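Long-range contact in type III effector XopAI (Xanthomonas citri, PDB 6K93), which adopts a mono-ADP-ribosyltransferase fold and probably binds arginine-containing peptides as an effector delivered by the type III secretion system: residues Y216-W230 and R245-Q258. Residues are numbered along the deposited sequence; the frame is centred on the assembly and turned at random.
Sequences YQGTVFTGEDQLPDW and RFFAASETKNASWQ
R245 meets the E224 carboxylate end-on, the two side chains arriving from opposite directions with their flat groups turned 45° apart. R245 NH2 lies 2.5 Å from E224 OE2, which sits in the guanidinium plane; R245 NH1 reaches E224 OE1 at 3.0 Å along a more bent path. Q226 NE2 donates to E224 OE1 as well, at 2.9 Å, so Q226 and R245 together fix the carboxylate. One face of the guanidinium lies against the benzo edge of W230, whose ring stands almost perpendicular to it, while the Q226 amide carbon CD sits over the W230 ring. Further along, T222 OG1 donates to A248 O at 2.7 Å and packs obliquely against F247, OG1 3.4 Å from its CZ. In this mono-ADP-ribosyltransferase fold the contact joins edge strands of two sheets, 218-224 and 247-250, which cross steeply at 113° and share a single antiparallel bridge, F221 with S250, hydrogen-bonded both ways. With CG anti to the backbone N (chi1 -165°), K253 stretches across one face of the F221 ring, its CB 4.0 Å from the centroid. E251 CG is centred over Y216, and its carboxylate, nearly parallel to the ring, is held by R273 and Q284. A water joins Y216 OH to T219 O and E251 O.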
ATOM      1  N   TYR A 216      -0.757  13.192  -7.582  1.00 16.65           N
ATOM      2  CA  TYR A 216      -1.070  13.197  -9.003  1.00 14.69           C
ATOM      3  C   TYR A 216      -2.498  13.672  -9.205  1.00 14.82           C
ATOM      4  O   TYR A 216      -3.429  13.123  -8.601  1.00 16.04           O
ATOM      5  CB  TYR A 216      -0.913  11.805  -9.609  1.00 13.99           C
ATOM      6  CG  TYR A 216      -1.098  11.850 -11.105  1.00 15.04           C
ATOM      7  CD1 TYR A 216      -0.197  12.524 -11.909  1.00 17.04           C
ATOM      8  CD2 TYR A 216      -2.191  11.250 -11.701  1.00 12.80           C
ATOM      9  CE1 TYR A 216      -0.371  12.571 -13.261  1.00 16.27           C
ATOM     10  CE2 TYR A 216      -2.378  11.297 -13.067  1.00 12.58           C
ATOM     11  CZ  TYR A 216      -1.456  11.963 -13.836  1.00 14.24           C
ATOM     12  OH  TYR A 216      -1.644  12.042 -15.195  1.00 13.81           O
ATOM     13  N   GLN A 217      -2.673  14.689 -10.052  1.00 14.65           N
ATOM     14  CA  GLN A 217      -3.984  15.165 -10.448  1.00 15.30           C
ATOM     15  C   GLN A 217      -4.205  14.734 -11.889  1.00 14.48           C
ATOM     16  O   GLN A 217      -3.584  15.269 -12.813  1.00 15.59           O
ATOM     17  CB  GLN A 217      -4.103  16.674 -10.309  1.00 18.55           C
ATOM     18  CG  GLN A 217      -4.097  17.115  -8.876  1.00 26.53           C
ATOM     19  CD  GLN A 217      -2.703  17.408  -8.410  1.00 36.76           C
ATOM     20  OE1 GLN A 217      -1.903  17.991  -9.139  1.00 39.15           O
ATOM     21  NE2 GLN A 217      -2.391  16.991  -7.193  1.00 45.29           N
ATOM     22  N   GLY A 218      -5.089  13.777 -12.082  1.00 13.95           N
ATOM     23  CA  GLY A 218      -5.340  13.235 -13.403  1.00 12.96           C
ATOM     24  C   GLY A 218      -6.019  11.896 -13.263  1.00 12.43           C
ATOM     25  O   GLY A 218      -6.261  11.416 -12.160  1.00 13.00           O
ATOM     26  N   THR A 219      -6.328  11.303 -14.403  1.00 11.80           N
ATOM     27  CA  THR A 219      -6.989  10.010 -14.456  1.00 11.31           C
ATOM     28  C   THR A 219      -5.927   8.924 -14.422  1.00 12.10           C
ATOM     29  O   THR A 219      -4.971   8.960 -15.203  1.00 11.89           O
ATOM     30  CB  THR A 219      -7.824   9.898 -15.726  1.00 12.71           C
ATOM     31  OG1 THR A 219      -8.764  10.979 -15.788  1.00 14.38           O
ATOM     32  CG2 THR A 219      -8.547   8.577 -15.780  1.00 12.59           C
ATOM     33  N   VAL A 220      -6.102   7.947 -13.527  1.00 10.40           N
ATOM     34  CA  VAL A 220      -5.144   6.857 -13.401  1.00 10.10           C
ATOM     35  C   VAL A 220      -5.855   5.533 -13.687  1.00  9.77           C
ATOM     36  O   VAL A 220      -7.065   5.401 -13.493  1.00 10.30           O
ATOM     37  CB  VAL A 220      -4.423   6.832 -12.029  1.00 10.56           C
ATOM     38  CG1 VAL A 220      -3.574   8.093 -11.854  1.00 11.39           C
ATOM     39  CG2 VAL A 220      -5.417   6.699 -10.865  1.00 11.16           C
ATOM     40  N   PHE A 221      -5.083   4.553 -14.161  1.00  9.34           N
ATOM     41  CA  PHE A 221      -5.617   3.361 -14.794  1.00  9.34           C
ATOM     42  C   PHE A 221      -5.204   2.119 -14.022  1.00  9.74           C
ATOM     43  O   PHE A 221      -4.048   1.987 -13.612  1.00  9.89           O
ATOM     44  CB  PHE A 221      -5.122   3.308 -16.258  1.00  9.22           C
ATOM     45  CG  PHE A 221      -5.456   4.546 -17.034  1.00 10.44           C
ATOM     46  CD1 PHE A 221      -6.694   4.695 -17.592  1.00 11.06           C
ATOM     47  CD2 PHE A 221      -4.534   5.577 -17.118  1.00 11.00           C
ATOM     48  CE1 PHE A 221      -7.009   5.879 -18.264  1.00 12.06           C
ATOM     49  CE2 PHE A 221      -4.847   6.750 -17.800  1.00 11.90           C
ATOM     50  CZ  PHE A 221      -6.079   6.877 -18.340  1.00 12.03           C
ATOM     51  N   THR A 222      -6.161   1.213 -13.861  1.00  8.96           N
ATOM     52  CA  THR A 222      -5.958  -0.037 -13.157  1.00  8.84           C
ATOM     53  C   THR A 222      -6.659  -1.169 -13.887  1.00  9.84           C
ATOM     54  O   THR A 222      -7.742  -0.999 -14.443  1.00 10.88           O
ATOM     55  CB  THR A 222      -6.545   0.048 -11.730  1.00  9.65           C
ATOM     56  OG1 THR A 222      -6.019   1.175 -11.049  1.00 10.45           O
ATOM     57  CG2 THR A 222      -6.263  -1.228 -10.916  1.00  9.87           C
ATOM     58  N   GLY A 223      -6.049  -2.343 -13.829  1.00 10.35           N
ATOM     59  CA  GLY A 223      -6.704  -3.565 -14.251  1.00  9.97           C
ATOM     60  C   GLY A 223      -6.415  -4.665 -13.251  1.00 10.09           C
ATOM     61  O   GLY A 223      -5.254  -4.824 -12.867  1.00 10.58           O
ATOM     62  N   GLU A 224      -7.439  -5.447 -12.876  1.00  9.54           N
ATOM     63  CA  GLU A 224      -7.272  -6.567 -11.955  1.00 11.10           C
ATOM     64  C   GLU A 224      -8.190  -7.690 -12.392  1.00 11.51           C
ATOM     65  O   GLU A 224      -9.213  -7.446 -13.025  1.00 12.67           O
ATOM     66  CB  GLU A 224      -7.597  -6.165 -10.504  1.00 10.84           C
ATOM     67  CG  GLU A 224      -6.695  -5.129  -9.886  1.00 10.72           C
ATOM     68  CD  GLU A 224      -6.925  -4.960  -8.433  1.00 12.10           C
ATOM     69  OE1 GLU A 224      -7.166  -5.981  -7.741  1.00 12.80           O
ATOM     70  OE2 GLU A 224      -6.808  -3.819  -7.924  1.00 12.68           O
ATOM     71  N   ASP A 225      -7.849  -8.910 -12.018  1.00 13.75           N
ATOM     72  CA  ASP A 225      -8.719 -10.041 -12.360  1.00 16.50           C
ATOM     73  C   ASP A 225      -9.583 -10.399 -11.151  1.00 15.88           C
ATOM     74  O   ASP A 225      -9.383 -11.405 -10.474  1.00 18.49           O
ATOM     75  CB  ASP A 225      -7.929 -11.249 -12.824  1.00 18.78           C
ATOM     76  CG  ASP A 225      -7.504 -11.166 -14.265  1.00 19.97           C
ATOM     77  OD1 ASP A 225      -8.239 -10.580 -15.153  1.00 19.03           O
ATOM     78  OD2 ASP A 225      -6.445 -11.708 -14.540  1.00 19.65           O
ATOM     79  N   GLN A 226     -10.589  -9.584 -10.917  1.00 13.50           N
ATOM     80  CA  GLN A 226     -11.565  -9.772  -9.854  1.00 13.31           C
ATOM     81  C   GLN A 226     -12.882 -10.266 -10.441  1.00 13.83           C
ATOM     82  O   GLN A 226     -13.183 -10.048 -11.620  1.00 14.11           O
ATOM     83  CB  GLN A 226     -11.804  -8.474  -9.067  1.00 12.87           C
ATOM     84  CG  GLN A 226     -10.566  -7.837  -8.446  1.00 12.34           C
ATOM     85  CD  GLN A 226      -9.983  -8.623  -7.262  1.00 13.37           C
ATOM     86  OE1 GLN A 226     -10.511  -9.653  -6.836  1.00 13.99           O
ATOM     87  NE2 GLN A 226      -8.849  -8.134  -6.742  1.00 14.59           N
ATOM     88  N   LEU A 227     -13.662 -10.935  -9.605  1.00 13.77           N
ATOM     89  CA  LEU A 227     -14.934 -11.497 -10.015  1.00 14.67           C
ATOM     90  C   LEU A 227     -16.035 -10.446  -9.971  1.00 14.61           C
ATOM     91  O   LEU A 227     -15.920  -9.429  -9.273  1.00 13.57           O
ATOM     92  CB  LEU A 227     -15.279 -12.656  -9.100  1.00 17.02           C
ATOM     93  CG  LEU A 227     -14.402 -13.902  -9.287  1.00 18.68           C
ATOM     94  CD1 LEU A 227     -14.467 -14.733  -8.026  1.00 19.89           C
ATOM     95  CD2 LEU A 227     -14.897 -14.665 -10.492  1.00 19.07           C
ATOM     96  N   PRO A 228     -17.128 -10.683 -10.694  1.00 15.13           N
ATOM     97  CA  PRO A 228     -18.217  -9.696 -10.686  1.00 15.16           C
ATOM     98  C   PRO A 228     -18.785  -9.425  -9.304  1.00 15.48           C
ATOM     99  O   PRO A 228     -19.070  -8.262  -8.993  1.00 15.08           O
ATOM    100  CB  PRO A 228     -19.252 -10.315 -11.624  1.00 18.74           C
ATOM    101  CG  PRO A 228     -18.405 -11.142 -12.590  1.00 21.22           C
ATOM    102  CD  PRO A 228     -17.316 -11.721 -11.727  1.00 19.49           C
ATOM    103  N   ASP A 229     -18.952 -10.449  -8.456  1.00 16.13           N
ATOM    104  CA  ASP A 229     -19.501 -10.191  -7.126  1.00 17.88           C
ATOM    105  C   ASP A 229     -18.524  -9.402  -6.260  1.00 15.66           C
ATOM    106  O   ASP A 229     -18.944  -8.632  -5.387  1.00 15.82           O
ATOM    107  CB  ASP A 229     -19.854 -11.507  -6.428  1.00 24.27           C
ATOM    108  CG  ASP A 229     -21.154 -12.118  -6.928  1.00 33.33           C
ATOM    109  OD1 ASP A 229     -21.747 -11.585  -7.884  1.00 37.60           O
ATOM    110  OD2 ASP A 229     -21.576 -13.141  -6.343  1.00 37.85           O
ATOM    111  N   TRP A 230     -17.223  -9.585  -6.482  1.00 13.16           N
ATOM    112  CA  TRP A 230     -16.227  -8.778  -5.788  1.00 12.58           C
ATOM    113  C   TRP A 230     -16.437  -7.312  -6.103  1.00 12.95           C
ATOM    114  O   TRP A 230     -16.400  -6.466  -5.203  1.00 13.05           O
ATOM    115  CB  TRP A 230     -14.829  -9.258  -6.179  1.00 12.77           C
ATOM    116  CG  TRP A 230     -13.689  -8.585  -5.533  1.00 13.68           C
ATOM    117  CD1 TRP A 230     -12.946  -9.040  -4.495  1.00 14.15           C
ATOM    118  CD2 TRP A 230     -13.120  -7.322  -5.911  1.00 12.43           C
ATOM    119  NE1 TRP A 230     -11.937  -8.141  -4.198  1.00 13.71           N
ATOM    120  CE2 TRP A 230     -12.023  -7.077  -5.056  1.00 12.83           C
ATOM    121  CE3 TRP A 230     -13.423  -6.369  -6.899  1.00 12.21           C
ATOM    122  CZ2 TRP A 230     -11.260  -5.928  -5.138  1.00 12.13           C
ATOM    123  CZ3 TRP A 230     -12.648  -5.219  -6.985  1.00 12.05           C
ATOM    124  CH2 TRP A 230     -11.579  -5.012  -6.116  1.00 11.40           C
ATOM    125  N   ARG A 245      -8.628  -1.311   0.552  1.00 12.35           N
ATOM    126  CA  ARG A 245      -7.418  -1.838  -0.057  1.00 12.13           C
ATOM    127  C   ARG A 245      -6.378  -0.752  -0.275  1.00 11.86           C
ATOM    128  O   ARG A 245      -6.690   0.445  -0.339  1.00 12.17           O
ATOM    129  CB  ARG A 245      -7.738  -2.521  -1.405  1.00 12.13           C
ATOM    130  CG  ARG A 245      -8.773  -3.625  -1.242  1.00 17.54           C
ATOM    131  CD  ARG A 245      -8.611  -4.774  -2.326  1.00 31.32           C
ATOM    132  NE  ARG A 245      -8.538  -4.191  -3.582  1.00 44.22           N
ATOM    133  CZ  ARG A 245      -7.802  -4.503  -4.664  1.00 25.74           C
ATOM    134  NH1 ARG A 245      -6.973  -5.562  -4.807  1.00 15.94           N
ATOM    135  NH2 ARG A 245      -7.916  -3.713  -5.682  1.00 18.97           N
ATOM    136  N   PHE A 246      -5.125  -1.195  -0.398  1.00 11.53           N
ATOM    137  CA  PHE A 246      -4.083  -0.439  -1.085  1.00 11.23           C
ATOM    138  C   PHE A 246      -4.371  -0.555  -2.573  1.00 11.74           C
ATOM    139  O   PHE A 246      -4.145  -1.596  -3.191  1.00 12.61           O
ATOM    140  CB  PHE A 246      -2.700  -0.964  -0.740  1.00  9.96           C
ATOM    141  CG  PHE A 246      -2.337  -0.721   0.682  1.00 10.90           C
ATOM    142  CD1 PHE A 246      -2.735  -1.604   1.647  1.00 11.79           C
ATOM    143  CD2 PHE A 246      -1.623   0.409   1.057  1.00 11.83           C
ATOM    144  CE1 PHE A 246      -2.436  -1.381   2.983  1.00 12.67           C
ATOM    145  CE2 PHE A 246      -1.342   0.636   2.373  1.00 13.04           C
ATOM    146  CZ  PHE A 246      -1.746  -0.268   3.335  1.00 13.15           C
ATOM    147  N   PHE A 247      -4.892   0.512  -3.157  1.00 10.84           N
ATOM    148  CA  PHE A 247      -5.360   0.491  -4.535  1.00 10.90           C
ATOM    149  C   PHE A 247      -4.316   1.132  -5.440  1.00 10.49           C
ATOM    150  O   PHE A 247      -3.968   2.310  -5.270  1.00 10.87           O
ATOM    151  CB  PHE A 247      -6.670   1.253  -4.662  1.00 11.38           C
ATOM    152  CG  PHE A 247      -7.262   1.233  -6.047  1.00 12.25           C
ATOM    153  CD1 PHE A 247      -7.648   0.030  -6.641  1.00 12.43           C
ATOM    154  CD2 PHE A 247      -7.452   2.415  -6.736  1.00 13.00           C
ATOM    155  CE1 PHE A 247      -8.213   0.033  -7.916  1.00 12.94           C
ATOM    156  CE2 PHE A 247      -8.009   2.405  -8.002  1.00 12.66           C
ATOM    157  CZ  PHE A 247      -8.390   1.226  -8.586  1.00 12.52           C
ATOM    158  N   ALA A 248      -3.766   0.345  -6.343  1.00 10.72           N
ATOM    159  CA  ALA A 248      -2.722   0.811  -7.239  1.00 10.78           C
ATOM    160  C   ALA A 248      -3.262   1.111  -8.625  1.00  9.95           C
ATOM    161  O   ALA A 248      -4.206   0.486  -9.117  1.00 10.15           O
ATOM    162  CB  ALA A 248      -1.600  -0.215  -7.357  1.00 11.40           C
ATOM    163  N   ALA A 249      -2.637   2.093  -9.252  1.00  9.35           N
ATOM    164  CA  ALA A 249      -2.978   2.514 -10.598  1.00 10.21           C
ATOM    165  C   ALA A 249      -1.727   3.006 -11.299  1.00 10.53           C
ATOM    166  O   ALA A 249      -0.673   3.135 -10.709  1.00 11.65           O
ATOM    167  CB  ALA A 249      -4.054   3.605 -10.561  1.00 10.50           C
ATOM    168  N   SER A 250      -1.857   3.288 -12.589  1.00 10.13           N
ATOM    169  CA  SER A 250      -0.769   3.796 -13.411  1.00 10.52           C
ATOM    170  C   SER A 250      -1.174   5.132 -14.030  1.00 10.20           C
ATOM    171  O   SER A 250      -2.321   5.313 -14.446  1.00 11.72           O
ATOM    172  CB  SER A 250      -0.416   2.771 -14.482  1.00 11.24           C
ATOM    173  OG  SER A 250       0.532   3.264 -15.398  1.00 11.46           O
ATOM    174  N   GLU A 251      -0.209   6.065 -14.073  1.00 10.54           N
ATOM    175  CA  GLU A 251      -0.435   7.337 -14.752  1.00 10.73           C
ATOM    176  C   GLU A 251      -0.619   7.130 -16.244  1.00 11.11           C
ATOM    177  O   GLU A 251      -1.271   7.939 -16.916  1.00 11.05           O
ATOM    178  CB  GLU A 251       0.731   8.270 -14.514  1.00 12.63           C
ATOM    179  CG  GLU A 251       0.946   8.640 -13.078  1.00 15.50           C
ATOM    180  CD  GLU A 251       2.200   9.484 -12.869  1.00 19.91           C
ATOM    181  OE1 GLU A 251       2.640  10.125 -13.823  1.00 21.66           O
ATOM    182  OE2 GLU A 251       2.701   9.479 -11.743  1.00 21.34           O
ATOM    183  N   THR A 252      -0.026   6.073 -16.786  1.00 10.45           N
ATOM    184  CA  THR A 252      -0.065   5.767 -18.203  1.00 11.44           C
ATOM    185  C   THR A 252      -0.910   4.527 -18.440  1.00 11.41           C
ATOM    186  O   THR A 252      -0.980   3.626 -17.592  1.00 11.45           O
ATOM    187  CB  THR A 252       1.365   5.564 -18.734  1.00 12.89           C
ATOM    188  OG1 THR A 252       2.068   4.633 -17.902  1.00 13.53           O
ATOM    189  CG2 THR A 252       2.123   6.873 -18.723  1.00 13.76           C
ATOM    190  N   LYS A 253      -1.553   4.481 -19.599  1.00 11.12           N
ATOM    191  CA  LYS A 253      -2.357   3.341 -19.999  1.00 12.32           C
ATOM    192  C   LYS A 253      -1.591   2.559 -21.058  1.00 13.07           C
ATOM    193  O   LYS A 253      -1.927   2.526 -22.240  1.00 13.50           O
ATOM    194  CB  LYS A 253      -3.716   3.792 -20.473  1.00 13.26           C
ATOM    195  CG  LYS A 253      -4.690   2.639 -20.545  1.00 14.85           C
ATOM    196  CD  LYS A 253      -6.040   3.056 -21.030  1.00 18.71           C
ATOM    197  CE  LYS A 253      -7.018   1.889 -20.929  1.00 22.51           C
ATOM    198  NZ  LYS A 253      -8.312   2.207 -21.595  1.00 25.32           N
ATOM    199  N   ASN A 254      -0.501   1.969 -20.603  1.00 13.01           N
ATOM    200  CA  ASN A 254       0.364   1.191 -21.469  1.00 13.66           C
ATOM    201  C   ASN A 254      -0.362  -0.013 -22.027  1.00 15.06           C
ATOM    202  O   ASN A 254      -1.236  -0.598 -21.382  1.00 16.15           O
ATOM    203  CB  ASN A 254       1.594   0.679 -20.690  1.00 13.69           C
ATOM    204  CG  ASN A 254       2.275   1.758 -19.915  1.00 16.72           C
ATOM    205  OD1 ASN A 254       1.785   2.195 -18.869  1.00 16.26           O
ATOM    206  ND2 ASN A 254       3.378   2.275 -20.474  1.00 19.95           N
ATOM    207  N   ALA A 255       0.042  -0.407 -23.236  1.00 14.89           N
ATOM    208  CA  ALA A 255      -0.375  -1.685 -23.771  1.00 17.85           C
ATOM    209  C   ALA A 255       0.088  -2.780 -22.830  1.00 18.86           C
ATOM    210  O   ALA A 255       1.205  -2.741 -22.311  1.00 21.15           O
ATOM    211  CB  ALA A 255       0.223  -1.901 -25.158  1.00 18.32           C
ATOM    212  N   SER A 256      -0.775  -3.755 -22.609  1.00 18.24           N
ATOM    213  CA  SER A 256      -0.481  -4.846 -21.686  1.00 21.72           C
ATOM    214  C   SER A 256      -0.802  -6.158 -22.374  1.00 19.17           C
ATOM    215  O   SER A 256      -1.632  -6.232 -23.292  1.00 19.52           O
ATOM    216  CB  SER A 256      -1.253  -4.697 -20.377  1.00 30.67           C
ATOM    217  OG  SER A 256      -0.878  -3.486 -19.733  1.00 39.36           O
ATOM    218  N   TRP A 257      -0.119  -7.213 -21.912  1.00 19.41           N
ATOM    219  CA  TRP A 257      -0.254  -8.487 -22.585  1.00 21.26           C
ATOM    220  C   TRP A 257      -1.576  -9.176 -22.275  1.00 24.95           C
ATOM    221  O   TRP A 257      -1.992 -10.050 -23.042  1.00 29.81           O
ATOM    222  CB  TRP A 257       0.908  -9.399 -22.199  1.00 20.39           C
ATOM    223  CG  TRP A 257       0.860 -10.016 -20.848  1.00 19.40           C
ATOM    224  CD1 TRP A 257       1.358  -9.500 -19.693  1.00 19.41           C
ATOM    225  CD2 TRP A 257       0.325 -11.306 -20.510  1.00 20.90           C
ATOM    226  NE1 TRP A 257       1.152 -10.376 -18.647  1.00 20.22           N
ATOM    227  CE2 TRP A 257       0.522 -11.491 -19.128  1.00 21.94           C
ATOM    228  CE3 TRP A 257      -0.317 -12.309 -21.241  1.00 25.16           C
ATOM    229  CZ2 TRP A 257       0.110 -12.642 -18.460  1.00 27.20           C
ATOM    230  CZ3 TRP A 257      -0.732 -13.463 -20.576  1.00 31.19           C
ATOM    231  CH2 TRP A 257      -0.519 -13.616 -19.208  1.00 32.38           C
ATOM    232  N   GLN A 258      -2.236  -8.790 -21.186  1.00 25.31           N
ATOM    233  CA  GLN A 258      -3.484  -9.413 -20.769  1.00 28.43           C
ATOM    234  C   GLN A 258      -4.563  -8.349 -20.667  1.00 26.36           C
ATOM    235  O   GLN A 258      -4.336  -7.275 -20.109  1.00 25.40           O
ATOM    236  CB  GLN A 258      -3.323 -10.159 -19.435  1.00 37.52           C
ATOM    237  CG  GLN A 258      -2.498  -9.440 -18.368  1.00 38.88           C
ATOM    238  CD  GLN A 258      -2.371 -10.269 -17.096  1.00 36.44           C
ATOM    239  OE1 GLN A 258      -3.047 -11.290 -16.943  1.00 47.67           O
ATOM    240  NE2 GLN A 258      -1.511  -9.832 -16.184  1.00 23.14           N
TER
HETATM  241  O   HOH W   1      -2.858   9.974 -16.333  1.00 13.06           O
HETATM  242  O   HOH W   2      -4.748  -2.087  -7.764  1.00 13.06           O
HETATM  243  O   HOH W   3      -7.184  -8.603  -4.110  1.00 19.97           O